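Local coordinates for protein delta-aminolevulinic acid dehydratase (Toxoplasma gondii ME49, PDB 3OBK) that catalyses the condensation of two 5-aminolevulinic acid molecules to porphobilinogen, an early step of tetrapyrrole (heme) biosynthesis, at residues L208-K213 and V288-S293. Residues are numbered along the deposited sequence; the frame is centred on the assembly and turned at random.
Sequences LAYSCK and VAYHVS. With PBG (3-[5-(aminomethyl)-4-(carboxymethyl)-1H-pyrrol-3-yl]propanoic acid), chain L.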
ATOM      1  N   LEU A 208      29.187  -4.002   7.427  1.00 10.40           N
ATOM      2  CA  LEU A 208      28.149  -4.999   7.201  1.00 11.21           C
ATOM      3  C   LEU A 208      27.454  -5.255   8.554  1.00 11.71           C
ATOM      4  O   LEU A 208      28.008  -5.913   9.453  1.00 11.49           O
ATOM      5  CB  LEU A 208      28.762  -6.258   6.609  1.00 11.05           C
ATOM      6  CG  LEU A 208      28.021  -7.603   6.429  1.00 12.46           C
ATOM      7  CD1 LEU A 208      26.537  -7.494   6.166  1.00  9.32           C
ATOM      8  CD2 LEU A 208      28.745  -8.402   5.316  1.00 10.59           C
ATOM      9  N   ALA A 209      26.263  -4.685   8.717  1.00 12.17           N
ATOM     10  CA  ALA A 209      25.600  -4.713  10.025  1.00 12.60           C
ATOM     11  C   ALA A 209      24.820  -5.996  10.137  1.00 13.23           C
ATOM     12  O   ALA A 209      24.008  -6.307   9.271  1.00 13.98           O
ATOM     13  CB  ALA A 209      24.679  -3.488  10.193  1.00 11.82           C
ATOM     14  N   TYR A 210      25.074  -6.769  11.180  1.00 14.42           N
ATOM     15  CA  TYR A 210      24.194  -7.888  11.515  1.00 14.76           C
ATOM     16  C   TYR A 210      22.998  -7.274  12.226  1.00 14.90           C
ATOM     17  O   TYR A 210      23.082  -7.024  13.400  1.00 15.21           O
ATOM     18  CB  TYR A 210      24.883  -8.872  12.433  1.00 14.80           C
ATOM     19  CG  TYR A 210      25.935  -9.742  11.822  1.00 16.51           C
ATOM     20  CD1 TYR A 210      27.182  -9.261  11.544  1.00 19.23           C
ATOM     21  CD2 TYR A 210      25.702 -11.085  11.602  1.00 19.65           C
ATOM     22  CE1 TYR A 210      28.185 -10.094  11.010  1.00 21.71           C
ATOM     23  CE2 TYR A 210      26.682 -11.923  11.068  1.00 20.52           C
ATOM     24  CZ  TYR A 210      27.929 -11.426  10.771  1.00 22.32           C
ATOM     25  OH  TYR A 210      28.915 -12.275  10.253  1.00 22.00           O
ATOM     26  N   SER A 211      21.909  -6.986  11.503  1.00 15.52           N
ATOM     27  CA  SER A 211      20.726  -6.346  12.111  1.00 15.87           C
ATOM     28  C   SER A 211      19.836  -7.325  12.792  1.00 15.65           C
ATOM     29  O   SER A 211      19.415  -7.075  13.907  1.00 16.71           O
ATOM     30  CB  SER A 211      19.849  -5.651  11.082  1.00 15.93           C
ATOM     31  OG  SER A 211      20.609  -4.755  10.356  1.00 17.67           O
ATOM     32  N   CYS A 212      19.522  -8.408  12.092  1.00 14.72           N
ATOM     33  CA  CYS A 212      18.590  -9.403  12.578  1.00 14.79           C
ATOM     34  C   CYS A 212      19.332 -10.721  12.799  1.00 13.67           C
ATOM     35  O   CYS A 212      19.343 -11.596  11.953  1.00 13.25           O
ATOM     36  CB  CYS A 212      17.441  -9.558  11.575  1.00 15.12           C
ATOM     37  SG  CYS A 212      16.832  -7.957  10.954  1.00 17.48           S
ATOM     38  N   LYS A 213      20.008 -10.808  13.935  1.00 13.12           N
ATOM     39  CA  LYS A 213      20.791 -11.971  14.315  1.00 12.32           C
ATOM     40  C   LYS A 213      20.088 -12.607  15.499  1.00 11.74           C
ATOM     41  O   LYS A 213      19.898 -11.956  16.519  1.00 11.08           O
ATOM     42  CB  LYS A 213      22.198 -11.578  14.716  1.00 12.31           C
ATOM     43  CG  LYS A 213      22.953 -12.731  15.306  1.00 12.59           C
ATOM     44  CD  LYS A 213      24.413 -12.398  15.469  1.00 14.27           C
ATOM     45  CE  LYS A 213      25.176 -13.603  15.913  1.00 13.80           C
ATOM     46  NZ  LYS A 213      26.588 -13.321  15.934  1.00 14.74           N
ATOM     47  N   VAL A 288      22.433  -9.405   3.011  1.00  9.04           N
ATOM     48  CA  VAL A 288      23.307 -10.553   3.104  1.00  8.71           C
ATOM     49  C   VAL A 288      22.659 -11.522   4.040  1.00  8.26           C
ATOM     50  O   VAL A 288      21.993 -11.131   4.980  1.00  8.24           O
ATOM     51  CB  VAL A 288      24.738 -10.157   3.629  1.00  8.90           C
ATOM     52  CG1 VAL A 288      25.708 -11.261   3.411  1.00  8.38           C
ATOM     53  CG2 VAL A 288      25.240  -8.908   2.924  1.00  8.52           C
ATOM     54  N   ALA A 289      22.821 -12.800   3.753  1.00  8.71           N
ATOM     55  CA  ALA A 289      22.319 -13.875   4.611  1.00  8.74           C
ATOM     56  C   ALA A 289      23.498 -14.782   4.994  1.00  8.87           C
ATOM     57  O   ALA A 289      24.448 -14.887   4.247  1.00  9.46           O
ATOM     58  CB  ALA A 289      21.248 -14.630   3.901  1.00  8.28           C
ATOM     59  N   TYR A 290      23.448 -15.405   6.168  1.00  9.12           N
ATOM     60  CA  TYR A 290      24.520 -16.277   6.627  1.00  9.01           C
ATOM     61  C   TYR A 290      23.987 -17.702   6.766  1.00  9.21           C
ATOM     62  O   TYR A 290      23.125 -17.982   7.602  1.00  9.00           O
ATOM     63  CB  TYR A 290      25.048 -15.801   7.965  1.00  8.74           C
ATOM     64  CG  TYR A 290      26.482 -16.173   8.273  1.00  8.49           C
ATOM     65  CD1 TYR A 290      26.929 -17.489   8.249  1.00  8.68           C
ATOM     66  CD2 TYR A 290      27.393 -15.194   8.645  1.00 10.04           C
ATOM     67  CE1 TYR A 290      28.277 -17.812   8.579  1.00  8.40           C
ATOM     68  CE2 TYR A 290      28.717 -15.498   8.952  1.00  9.59           C
ATOM     69  CZ  TYR A 290      29.154 -16.792   8.925  1.00  8.86           C
ATOM     70  OH  TYR A 290      30.476 -17.014   9.254  1.00 10.22           O
ATOM     71  N   HIS A 291      24.520 -18.583   5.919  1.00  8.99           N
ATOM     72  CA  HIS A 291      24.319 -20.012   6.002  1.00  9.29           C
ATOM     73  C   HIS A 291      25.290 -20.546   7.062  1.00  9.11           C
ATOM     74  O   HIS A 291      26.469 -20.786   6.752  1.00 10.18           O
ATOM     75  CB  HIS A 291      24.605 -20.623   4.634  1.00  9.59           C
ATOM     76  CG  HIS A 291      24.153 -22.039   4.477  1.00 10.39           C
ATOM     77  ND1 HIS A 291      24.904 -22.980   3.803  1.00 12.19           N
ATOM     78  CD2 HIS A 291      23.029 -22.671   4.886  1.00 10.77           C
ATOM     79  CE1 HIS A 291      24.251 -24.131   3.796  1.00 12.32           C
ATOM     80  NE2 HIS A 291      23.108 -23.970   4.442  1.00 11.14           N
ATOM     81  N   VAL A 292      24.807 -20.709   8.293  1.00  8.41           N
ATOM     82  CA  VAL A 292      25.682 -20.829   9.445  1.00  8.42           C
ATOM     83  C   VAL A 292      26.191 -22.243   9.682  1.00  8.95           C
ATOM     84  O   VAL A 292      25.658 -23.212   9.143  1.00  8.92           O
ATOM     85  CB  VAL A 292      25.000 -20.359  10.736  1.00  8.67           C
ATOM     86  CG1 VAL A 292      24.434 -18.968  10.567  1.00  8.26           C
ATOM     87  CG2 VAL A 292      23.936 -21.352  11.189  1.00  8.42           C
ATOM     88  N   SER A 293      27.221 -22.341  10.527  1.00  9.18           N
ATOM     89  CA  SER A 293      27.933 -23.578  10.775  1.00  9.38           C
ATOM     90  C   SER A 293      27.004 -24.757  11.015  1.00  9.43           C
ATOM     91  O   SER A 293      27.217 -25.841  10.514  1.00 10.31           O
ATOM     92  CB  SER A 293      28.823 -23.388  11.991  1.00 10.10           C
ATOM     93  OG  SER A 293      28.060 -23.120  13.163  1.00 10.12           O
TER
HETATM   94  CHA PBG L 360      30.316 -14.107  17.052  1.00 19.71           C
HETATM   95  C1A PBG L 360      29.896 -14.933  15.881  1.00 19.58           C
HETATM   96  C2A PBG L 360      29.160 -16.113  15.922  1.00 19.49           C
HETATM   97  C3A PBG L 360      29.009 -16.514  14.608  1.00 16.46           C
HETATM   98  C4A PBG L 360      29.572 -15.534  13.812  1.00 18.81           C
HETATM   99  NA  PBG L 360      30.126 -14.604  14.602  1.00 19.44           N
HETATM  100  C5A PBG L 360      28.753 -16.929  17.126  1.00 21.31           C
HETATM  101  C6A PBG L 360      27.735 -16.350  18.010  1.00 19.95           C
HETATM  102  O1A PBG L 360      27.550 -15.107  17.923  1.00 22.89           O
HETATM  103  O2A PBG L 360      27.161 -17.067  18.860  1.00 16.92           O
HETATM  104  C7A PBG L 360      28.360 -17.767  14.164  1.00 14.72           C
HETATM  105  C8A PBG L 360      28.560 -18.162  12.748  1.00 12.13           C
HETATM  106  C9A PBG L 360      28.194 -19.532  12.354  1.00  9.48           C
HETATM  107  O3A PBG L 360      28.724 -19.988  11.345  1.00 14.05           O
HETATM  108  O4A PBG L 360      27.623 -20.334  13.108  1.00  9.26           O
HETATM  109  N1  PBG L 360      29.766 -12.798  17.187  1.00 18.89           N
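Tyr210 and Tyr290 meet rim to rim, without stacking: Tyr210 OH lies near the plane of the Tyr290 ring, at its edge, 3.5 Å from Tyr290 CE2, while Tyr210 CE2 stays 4.1 Å from Tyr290 CD2. With CG anti to the backbone N (chi1 -154°), the Tyr290 ring reaches the bound product with CE1, 3.5 Å from PBG O3A and oblique to the ring, and its hydroxyl forms a hydrogen bond with Tyr332 OH. A second apolar touch joins Leu208 CD1 to Val288 CG2 (3.8 Å), the two side chains crossing at about a right angle. No hydrogen bond links the segments directly. They lie on strands 206-213 and 287-291 of the TIM barrel, which both pair with strand 263-267 between them, so these side chains meet inside the barrel, over strand 263-267, whose Met265 touches both Tyr210 and Val288. Polar contacts converge on porphobilinogen instead. Lys213, its chain extended, gives NZ to carboxylate atom O1A of the product at 2.8 Å; Ser183 O also accepts from NZ. At the other carboxylate Ser293, the first residue of helix 293-305, donates from N to O3A (2.9 Å) and weakly to O4A. Its OG also donates to O4A, at 2.8 Å.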